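Possible periplasmic protein (Campylobacter jejuni, PDB 3RGC) is a periplasmic SurA-like chaperone and may have peptidyl-prolyl cis-trans isomerase activity. Local coordinates at residues I36-Q44 and Y237-I247. Numbering follows the deposited sequence.
Sequences INEKMEISQ and YFDKLRSKINI
Two aromatic edges meet residues 36-44 of helix 30-48: the Phe238 ring takes Met40 CE in its plane, 3.6 Å from CD1, while one face of that ring lies against Tyr237 CD2, and the Tyr237 ring is approached at its edge by Gln44 OE1. The setting is the helical chaperone domain of a SurA-like protein, where the last long helix returns the chain to its N-terminal region; segments 36-44 and 237-244 cross at 99°, their axes 11.4 Å apart at closest approach, an almost perpendicular packing in which side chains from both helices fill the gap. Met40 contributes the largest share from its side. Its chain runs extended to SD and then bends, chi3 58°, which tucks CE between the Phe238 edge, Leu241 CB and Arg242 CG. On the way, SD passes 3.4 Å from Arg242 CG, and the two side chains cross at about a right angle. Beyond the helix end, Ile245 CD1 presses tightly on Met40 CG. One turn along, Gln44 bends at its second torsion and lays its amide against Leu241, which comes from the opposite direction. The carboxamide oxygen accepts a hydrogen bond from Tyr237 OH, the donor standing above the carbonyl plane, with amide and ring planes 75° apart; this holds the carboxamide oxygen of the buried Gln44. Tyr237 and Phe238 also touch Ile106 of helix 86-107, which joins the same cluster. At the other end the chain enters strand 247-249, beside strand 3-7, and Ile247 CD1 rests 3.7 Å from Ile36 CG2.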
ATOM      1  N   ILE B  36       2.237  35.754 -20.456  1.00 31.83           N
ATOM      2  CA  ILE B  36       2.768  36.737 -19.515  1.00 36.91           C
ATOM      3  C   ILE B  36       3.531  36.007 -18.421  1.00 38.86           C
ATOM      4  O   ILE B  36       4.670  36.341 -18.125  1.00 41.36           O
ATOM      5  CB  ILE B  36       1.682  37.630 -18.895  1.00 36.07           C
ATOM      6  CG1 ILE B  36       0.990  38.468 -19.972  1.00 32.05           C
ATOM      7  CG2 ILE B  36       2.275  38.534 -17.839  1.00 21.25           C
ATOM      8  CD1 ILE B  36       0.150  39.563 -19.409  1.00 37.83           C
ATOM      9  N   ASN B  37       2.915  34.984 -17.847  1.00 37.83           N
ATOM     10  CA  ASN B  37       3.596  34.192 -16.826  1.00 43.48           C
ATOM     11  C   ASN B  37       4.845  33.467 -17.347  1.00 38.33           C
ATOM     12  O   ASN B  37       5.842  33.372 -16.639  1.00 45.91           O
ATOM     13  CB  ASN B  37       2.626  33.204 -16.167  1.00 53.33           C
ATOM     14  CG  ASN B  37       3.288  32.363 -15.094  1.00 52.43           C
ATOM     15  OD1 ASN B  37       3.441  32.796 -13.949  1.00 48.17           O
ATOM     16  ND2 ASN B  37       3.680  31.146 -15.458  1.00 50.94           N
ATOM     17  N   GLU B  38       4.807  32.958 -18.577  1.00 39.85           N
ATOM     18  CA  GLU B  38       6.000  32.308 -19.125  1.00 37.75           C
ATOM     19  C   GLU B  38       7.154  33.281 -19.217  1.00 34.49           C
ATOM     20  O   GLU B  38       8.297  32.916 -18.986  1.00 42.77           O
ATOM     21  CB  GLU B  38       5.746  31.731 -20.503  1.00 50.56           C
ATOM     22  CG  GLU B  38       5.098  30.371 -20.498  1.00 69.46           C
ATOM     23  CD  GLU B  38       5.025  29.787 -21.892  1.00 82.70           C
ATOM     24  OE1 GLU B  38       5.646  30.378 -22.808  1.00 85.72           O
ATOM     25  OE2 GLU B  38       4.349  28.747 -22.071  1.00 82.10           O
ATOM     26  N   LYS B  39       6.870  34.528 -19.564  1.00 34.88           N
ATOM     27  CA  LYS B  39       7.963  35.496 -19.665  1.00 36.51           C
ATOM     28  C   LYS B  39       8.533  35.821 -18.291  1.00 33.75           C
ATOM     29  O   LYS B  39       9.734  36.012 -18.149  1.00 37.27           O
ATOM     30  CB  LYS B  39       7.524  36.767 -20.384  1.00 35.57           C
ATOM     31  CG  LYS B  39       7.069  36.536 -21.809  1.00 46.21           C
ATOM     32  CD  LYS B  39       8.106  35.751 -22.584  1.00 45.20           C
ATOM     33  CE  LYS B  39       7.680  35.548 -24.021  1.00 55.80           C
ATOM     34  NZ  LYS B  39       8.694  34.757 -24.775  1.00 66.55           N
ATOM     35  N   MET B  40       7.668  35.883 -17.282  1.00 41.10           N
ATOM     36  CA  MET B  40       8.121  36.105 -15.915  1.00 43.26           C
ATOM     37  C   MET B  40       9.071  34.986 -15.500  1.00 39.30           C
ATOM     38  O   MET B  40      10.101  35.243 -14.893  1.00 40.89           O
ATOM     39  CB  MET B  40       6.939  36.194 -14.937  1.00 49.52           C
ATOM     40  CG  MET B  40       6.145  37.499 -14.987  1.00 50.04           C
ATOM     41  SD  MET B  40       4.699  37.496 -13.874  1.00 51.13           S
ATOM     42  CE  MET B  40       5.526  37.192 -12.380  1.00 21.40           C
ATOM     43  N   GLU B  41       8.733  33.743 -15.844  1.00 32.09           N
ATOM     44  CA  GLU B  41       9.559  32.599 -15.441  1.00 37.83           C
ATOM     45  C   GLU B  41      10.911  32.628 -16.124  1.00 33.31           C
ATOM     46  O   GLU B  41      11.943  32.438 -15.492  1.00 32.13           O
ATOM     47  CB  GLU B  41       8.876  31.277 -15.806  1.00 42.50           C
ATOM     48  CG  GLU B  41       7.632  30.965 -14.990  1.00 61.65           C
ATOM     49  CD  GLU B  41       6.843  29.796 -15.563  1.00 68.24           C
ATOM     50  OE1 GLU B  41       7.095  29.418 -16.726  1.00 81.47           O
ATOM     51  OE2 GLU B  41       5.968  29.261 -14.856  1.00 58.03           O
ATOM     52  N   ILE B  42      10.893  32.843 -17.433  1.00 34.62           N
ATOM     53  CA  ILE B  42      12.120  32.904 -18.215  1.00 38.97           C
ATOM     54  C   ILE B  42      13.062  33.936 -17.630  1.00 37.44           C
ATOM     55  O   ILE B  42      14.261  33.697 -17.513  1.00 42.72           O
ATOM     56  CB  ILE B  42      11.821  33.251 -19.672  1.00 50.34           C
ATOM     57  CG1 ILE B  42      11.164  32.060 -20.371  1.00 48.13           C
ATOM     58  CG2 ILE B  42      13.093  33.651 -20.398  1.00 54.05           C
ATOM     59  CD1 ILE B  42      10.487  32.426 -21.685  1.00 45.21           C
ATOM     60  N   SER B  43      12.513  35.082 -17.241  1.00 33.59           N
ATOM     61  CA  SER B  43      13.327  36.168 -16.684  1.00 33.45           C
ATOM     62  C   SER B  43      13.908  35.819 -15.318  1.00 32.08           C
ATOM     63  O   SER B  43      15.040  36.182 -14.989  1.00 40.01           O
ATOM     64  CB  SER B  43      12.507  37.457 -16.614  1.00 37.16           C
ATOM     65  OG  SER B  43      12.697  38.105 -15.370  1.00 50.05           O
ATOM     66  N   GLN B  44      13.118  35.129 -14.508  1.00 37.19           N
ATOM     67  CA  GLN B  44      13.595  34.624 -13.231  1.00 28.03           C
ATOM     68  C   GLN B  44      14.651  33.532 -13.450  1.00 42.76           C
ATOM     69  O   GLN B  44      15.616  33.431 -12.695  1.00 47.11           O
ATOM     70  CB  GLN B  44      12.427  34.065 -12.422  1.00 25.71           C
ATOM     71  CG  GLN B  44      11.508  35.147 -11.886  1.00 37.07           C
ATOM     72  CD  GLN B  44      12.258  36.203 -11.081  1.00 46.80           C
ATOM     73  OE1 GLN B  44      13.022  35.888 -10.161  1.00 45.53           O
ATOM     74  NE2 GLN B  44      12.045  37.466 -11.432  1.00 48.82           N
ATOM     75  N   TYR B 237       5.515  34.832  -4.125  1.00 46.43           N
ATOM     76  CA  TYR B 237       6.731  35.281  -4.785  1.00 40.97           C
ATOM     77  C   TYR B 237       6.390  35.856  -6.161  1.00 38.46           C
ATOM     78  O   TYR B 237       6.917  36.904  -6.553  1.00 44.13           O
ATOM     79  CB  TYR B 237       7.718  34.113  -4.917  1.00 42.76           C
ATOM     80  CG  TYR B 237       9.039  34.494  -5.549  1.00 33.83           C
ATOM     81  CD1 TYR B 237      10.139  34.819  -4.768  1.00 32.45           C
ATOM     82  CD2 TYR B 237       9.183  34.531  -6.928  1.00 25.20           C
ATOM     83  CE1 TYR B 237      11.346  35.175  -5.354  1.00 38.91           C
ATOM     84  CE2 TYR B 237      10.372  34.880  -7.512  1.00 35.32           C
ATOM     85  CZ  TYR B 237      11.451  35.200  -6.725  1.00 44.52           C
ATOM     86  OH  TYR B 237      12.638  35.537  -7.322  1.00 52.46           O
ATOM     87  N   PHE B 238       5.505  35.172  -6.886  1.00 32.97           N
ATOM     88  CA  PHE B 238       5.052  35.667  -8.187  1.00 48.90           C
ATOM     89  C   PHE B 238       4.038  36.814  -8.142  1.00 50.28           C
ATOM     90  O   PHE B 238       4.039  37.657  -9.035  1.00 54.36           O
ATOM     91  CB  PHE B 238       4.614  34.528  -9.116  1.00 47.62           C
ATOM     92  CG  PHE B 238       5.772  33.736  -9.651  1.00 49.89           C
ATOM     93  CD1 PHE B 238       6.609  34.279 -10.608  1.00 53.59           C
ATOM     94  CD2 PHE B 238       6.065  32.479  -9.153  1.00 49.06           C
ATOM     95  CE1 PHE B 238       7.696  33.570 -11.085  1.00 47.20           C
ATOM     96  CE2 PHE B 238       7.152  31.769  -9.628  1.00 48.62           C
ATOM     97  CZ  PHE B 238       7.966  32.315 -10.593  1.00 39.38           C
ATOM     98  N   ASP B 239       3.210  36.886  -7.103  1.00 51.62           N
ATOM     99  CA  ASP B 239       2.351  38.071  -6.937  1.00 55.39           C
ATOM    100  C   ASP B 239       3.193  39.327  -6.785  1.00 63.70           C
ATOM    101  O   ASP B 239       2.992  40.308  -7.499  1.00 70.56           O
ATOM    102  CB  ASP B 239       1.429  37.955  -5.728  1.00 40.43           C
ATOM    103  CG  ASP B 239       0.481  36.788  -5.833  1.00 60.34           C
ATOM    104  OD1 ASP B 239       0.195  36.368  -6.980  1.00 68.95           O
ATOM    105  OD2 ASP B 239       0.036  36.284  -4.768  1.00 62.59           O
ATOM    106  N   LYS B 240       4.128  39.293  -5.839  1.00 57.72           N
ATOM    107  CA  LYS B 240       5.018  40.420  -5.613  1.00 44.29           C
ATOM    108  C   LYS B 240       5.744  40.787  -6.900  1.00 48.18           C
ATOM    109  O   LYS B 240       6.112  41.940  -7.113  1.00 54.66           O
ATOM    110  CB  LYS B 240       6.045  40.091  -4.532  1.00 56.65           C
ATOM    111  CG  LYS B 240       5.504  40.061  -3.110  1.00 70.62           C
ATOM    112  CD  LYS B 240       6.644  39.878  -2.119  1.00 81.38           C
ATOM    113  CE  LYS B 240       6.161  39.920  -0.683  1.00 97.34           C
ATOM    114  NZ  LYS B 240       7.291  39.720   0.272  1.00106.00           N
ATOM    115  N   LEU B 241       5.965  39.796  -7.754  1.00 47.46           N
ATOM    116  CA  LEU B 241       6.705  40.022  -8.981  1.00 51.91           C
ATOM    117  C   LEU B 241       5.795  40.651 -10.027  1.00 50.50           C
ATOM    118  O   LEU B 241       6.190  41.585 -10.720  1.00 56.10           O
ATOM    119  CB  LEU B 241       7.281  38.713  -9.505  1.00 65.11           C
ATOM    120  CG  LEU B 241       8.495  38.881 -10.409  1.00 71.12           C
ATOM    121  CD1 LEU B 241       9.567  39.657  -9.670  1.00 60.60           C
ATOM    122  CD2 LEU B 241       9.008  37.523 -10.860  1.00 79.02           C
ATOM    123  N   ARG B 242       4.572  40.137 -10.130  1.00 56.67           N
ATOM    124  CA  ARG B 242       3.575  40.693 -11.043  1.00 60.39           C
ATOM    125  C   ARG B 242       3.324  42.159 -10.740  1.00 69.47           C
ATOM    126  O   ARG B 242       2.806  42.888 -11.579  1.00 75.44           O
ATOM    127  CB  ARG B 242       2.265  39.915 -10.960  1.00 54.10           C
ATOM    128  CG  ARG B 242       2.281  38.603 -11.712  1.00 64.99           C
ATOM    129  CD  ARG B 242       1.126  37.695 -11.295  1.00 76.26           C
ATOM    130  NE  ARG B 242       1.555  36.299 -11.208  1.00 85.85           N
ATOM    131  CZ  ARG B 242       0.824  35.314 -10.701  1.00 93.20           C
ATOM    132  NH1 ARG B 242      -0.393  35.556 -10.233  1.00100.34           N
ATOM    133  NH2 ARG B 242       1.311  34.081 -10.660  1.00 95.22           N
ATOM    134  N   SER B 243       3.704  42.586  -9.538  1.00 64.72           N
ATOM    135  CA  SER B 243       3.513  43.968  -9.125  1.00 67.87           C
ATOM    136  C   SER B 243       4.691  44.843  -9.528  1.00 58.79           C
ATOM    137  O   SER B 243       4.501  45.986  -9.944  1.00 58.45           O
ATOM    138  CB  SER B 243       3.299  44.058  -7.609  1.00 79.63           C
ATOM    139  OG  SER B 243       2.124  43.375  -7.215  1.00 87.92           O
ATOM    140  N   LYS B 244       5.898  44.296  -9.401  1.00 47.65           N
ATOM    141  CA  LYS B 244       7.134  45.049  -9.622  1.00 56.85           C
ATOM    142  C   LYS B 244       7.605  45.150 -11.080  1.00 59.75           C
ATOM    143  O   LYS B 244       8.545  45.880 -11.365  1.00 67.75           O
ATOM    144  CB  LYS B 244       8.271  44.469  -8.767  1.00 54.77           C
ATOM    145  N   ILE B 245       6.982  44.419 -12.000  1.00 57.52           N
ATOM    146  CA  ILE B 245       7.425  44.464 -13.392  1.00 60.47           C
ATOM    147  C   ILE B 245       6.502  45.299 -14.253  1.00 57.44           C
ATOM    148  O   ILE B 245       5.307  45.408 -13.978  1.00 54.21           O
ATOM    149  CB  ILE B 245       7.532  43.065 -14.029  1.00 62.84           C
ATOM    150  CG1 ILE B 245       6.163  42.394 -14.067  1.00 57.09           C
ATOM    151  CG2 ILE B 245       8.550  42.205 -13.288  1.00 70.85           C
ATOM    152  CD1 ILE B 245       6.225  40.959 -14.485  1.00 56.34           C
ATOM    153  N   ASN B 246       7.070  45.877 -15.307  1.00 58.92           N
ATOM    154  CA  ASN B 246       6.287  46.611 -16.296  1.00 65.51           C
ATOM    155  C   ASN B 246       5.722  45.716 -17.399  1.00 58.83           C
ATOM    156  O   ASN B 246       6.454  45.018 -18.106  1.00 53.55           O
ATOM    157  CB  ASN B 246       7.098  47.762 -16.887  1.00 73.42           C
ATOM    158  CG  ASN B 246       8.566  47.425 -17.017  1.00 92.36           C
ATOM    159  OD1 ASN B 246       8.938  46.255 -17.140  1.00101.32           O
ATOM    160  ND2 ASN B 246       9.413  48.450 -16.980  1.00 94.28           N
ATOM    161  N   ILE B 247       4.403  45.736 -17.516  1.00 48.53           N
ATOM    162  CA  ILE B 247       3.686  44.982 -18.526  1.00 46.37           C
ATOM    163  C   ILE B 247       2.945  46.006 -19.364  1.00 58.49           C
ATOM    164  O   ILE B 247       1.994  46.631 -18.894  1.00 66.60           O
ATOM    165  CB  ILE B 247       2.654  44.030 -17.879  1.00 56.98           C
ATOM    166  CG1 ILE B 247       3.362  42.911 -17.097  1.00 57.16           C
ATOM    167  CG2 ILE B 247       1.702  43.474 -18.929  1.00 56.31           C
ATOM    168  CD1 ILE B 247       2.418  41.947 -16.396  1.00 51.76           C
TER